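Local coordinates for protein CrRbcX-IIa (Chlamydomonas reinhardtii, PDB 5BS1) that probably acts as a chaperone in the assembly of Rubisco, at residues V28-V33 / L84-V89. Numbering follows the deposited sequence. Where two conformers were deposited one is given.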
loop_
_atom_site.group_PDB
_atom_site.type_symbol
_atom_site.label_atom_id
_atom_site.label_comp_id
_atom_site.label_asym_id
_atom_site.label_seq_id
_atom_site.Cartn_x
_atom_site.Cartn_y
_atom_site.Cartn_z
ATOM N N VAL A 28 -3.265 -3.076 -11.598
ATOM C CA VAL A 28 -3.949 -4.364 -11.740
ATOM C C VAL A 28 -4.843 -4.353 -12.979
ATOM O O VAL A 28 -4.828 -5.312 -13.777
ATOM C CB VAL A 28 -4.760 -4.736 -10.480
ATOM C CG1 VAL A 28 -5.720 -5.892 -10.763
ATOM C CG2 VAL A 28 -3.808 -5.104 -9.364
ATOM N N ALA A 29 -5.636 -3.302 -13.121
ATOM C CA ALA A 29 -6.533 -3.151 -14.267
ATOM C C ALA A 29 -5.744 -3.211 -15.574
ATOM O O ALA A 29 -6.182 -3.837 -16.547
ATOM C CB ALA A 29 -7.343 -1.856 -14.198
ATOM N N ALA A 30 -4.645 -2.485 -15.641
ATOM C CA ALA A 30 -3.814 -2.460 -16.834
ATOM C C ALA A 30 -3.323 -3.854 -17.195
ATOM O O ALA A 30 -3.324 -4.234 -18.388
ATOM C CB ALA A 30 -2.618 -1.530 -16.656
ATOM N N ARG A 31 -2.875 -4.612 -16.189
ATOM C CA ARG A 31 -2.444 -5.988 -16.435
ATOM C C ARG A 31 -3.567 -6.849 -16.932
ATOM O O ARG A 31 -3.366 -7.643 -17.849
ATOM C CB ARG A 31 -1.849 -6.627 -15.189
ATOM C CG ARG A 31 -0.507 -6.085 -14.788
ATOM C CD ARG A 31 0.056 -6.982 -13.686
ATOM N NE ARG A 31 0.596 -8.245 -14.234
ATOM C CZ ARG A 31 0.456 -9.460 -13.698
ATOM N NH1 ARG A 31 1.027 -10.502 -14.296
ATOM N NH2 ARG A 31 -0.253 -9.659 -12.597
ATOM N N VAL A 32 -4.749 -6.709 -16.341
ATOM C CA VAL A 32 -5.940 -7.452 -16.764
ATOM C C VAL A 32 -6.274 -7.171 -18.211
ATOM O O VAL A 32 -6.477 -8.094 -19.001
ATOM C CB VAL A 32 -7.168 -7.127 -15.868
ATOM C CG1 VAL A 32 -8.487 -7.590 -16.492
ATOM C CG2 VAL A 32 -6.997 -7.744 -14.498
ATOM N N VAL A 33 -6.303 -5.900 -18.570
ATOM C CA VAL A 33 -6.657 -5.499 -19.913
ATOM C C VAL A 33 -5.592 -5.958 -20.900
ATOM O O VAL A 33 -5.923 -6.396 -21.985
ATOM C CB VAL A 33 -6.937 -3.977 -19.972
ATOM C CG1 VAL A 33 -7.091 -3.469 -21.407
ATOM C CG2 VAL A 33 -8.217 -3.665 -19.189
ATOM N N LEU A 84 -11.469 4.178 -21.207
ATOM C CA LEU A 84 -12.766 3.749 -20.677
ATOM C C LEU A 84 -12.710 2.334 -20.137
ATOM O O LEU A 84 -13.261 2.039 -19.083
ATOM C CB LEU A 84 -13.877 3.860 -21.705
ATOM C CG LEU A 84 -14.303 5.245 -22.169
ATOM C CD1 LEU A 84 -15.455 5.099 -23.144
ATOM C CD2 LEU A 84 -14.682 6.169 -21.041
ATOM N N ARG A 85 -12.049 1.431 -20.866
ATOM C CA ARG A 85 -11.944 0.067 -20.421
ATOM C C ARG A 85 -11.117 -0.074 -19.129
ATOM O O ARG A 85 -11.511 -0.801 -18.226
ATOM C CB ARG A 85 -11.336 -0.807 -21.524
ATOM C CG ARG A 85 -11.169 -2.261 -21.138
ATOM C CD ARG A 85 -12.482 -2.949 -20.849
ATOM N NE ARG A 85 -12.268 -4.354 -20.510
ATOM C CZ ARG A 85 -13.038 -5.066 -19.704
ATOM N NH1 ARG A 85 -14.130 -4.532 -19.165
ATOM N NH2 ARG A 85 -12.724 -6.322 -19.415
ATOM N N LEU A 86 -9.998 0.624 -19.065
ATOM C CA LEU A 86 -9.129 0.577 -17.879
ATOM C C LEU A 86 -9.895 1.136 -16.674
ATOM O O LEU A 86 -9.775 0.602 -15.582
ATOM C CB LEU A 86 -7.872 1.377 -18.113
ATOM C CG LEU A 86 -6.872 0.774 -19.096
ATOM C CD1 LEU A 86 -5.858 1.819 -19.530
ATOM C CD2 LEU A 86 -6.191 -0.447 -18.489
HETATM N N MSE A 87 -10.647 2.212 -16.895
HETATM C CA MSE A 87 -11.484 2.820 -15.827
HETATM C C MSE A 87 -12.529 1.860 -15.326
HETATM O O MSE A 87 -12.727 1.736 -14.130
HETATM C CB MSE A 87 -12.131 4.105 -16.336
HETATM C CG MSE A 87 -11.071 5.179 -16.243
HETATM SE SE MSE A 87 -11.674 7.027 -16.543
HETATM C CE MSE A 87 -11.607 6.559 -18.404
ATOM N N GLU A 88 -13.204 1.163 -16.242
ATOM C CA GLU A 88 -14.231 0.193 -15.896
ATOM C C GLU A 88 -13.618 -0.909 -15.019
ATOM O O GLU A 88 -14.199 -1.318 -14.014
ATOM C CB GLU A 88 -14.838 -0.385 -17.197
ATOM C CG GLU A 88 -15.762 -1.589 -17.078
ATOM C CD GLU A 88 -16.364 -2.004 -18.437
ATOM O OE1 GLU A 88 -15.646 -2.045 -19.475
ATOM O OE2 GLU A 88 -17.580 -2.278 -18.486
ATOM N N VAL A 89 -12.485 -1.436 -15.467
ATOM C CA VAL A 89 -11.859 -2.574 -14.794
ATOM C C VAL A 89 -11.374 -2.169 -13.391
ATOM O O VAL A 89 -11.559 -2.915 -12.425
ATOM C CB VAL A 89 -10.755 -3.203 -15.668
ATOM C CG1 VAL A 89 -9.965 -4.255 -14.909
ATOM C CG2 VAL A 89 -11.371 -3.830 -16.914
#
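A29 packs its methyl group against V89, with CB 3.6 Å from V89 CG1. This is the tight part of the contact. The small side chain of A29 is consistent with the close approach of helix 13-38 and helix 80-96 here; the local axes pass 8.7 Å apart at 119°. L86 reaches across beside it, and its CD2 lies 3.5 Å from A30 CA, closer to the backbone than to the methyl group. V33 fills the middle. Chi1 of 171° turns V33 CG1 anti to the backbone N, which leaves CG2 to face the other helix. V33 CG2 meets L86 CD2 and V89 CG2, both at 3.9 Å. L55 and L59 of helix 46-59 and W71 of helix 69-78 pack around this buried side. The other side is looser. V32 is partly exposed, and V32 CG1 is 4.0 Å from V89 CG1. R85 CG meets V33 CG2 at 3.8 Å. R85 then bends at chi2 (63°) and lays a guanidinium face over V89 CG2 of its own helix. R85 NH1 forms a salt bridge to E88 OE1 (2.9 Å), and NH2 hydrogen-bonds to Q36 OE1, further along helix 13-38. With a leucine at R85, E88 and Q36 would probably lose their charged partner and V89 its flat cover. The two segments meet by apolar packing, and R85 adds a polar link between the helices at the margin, to Q36.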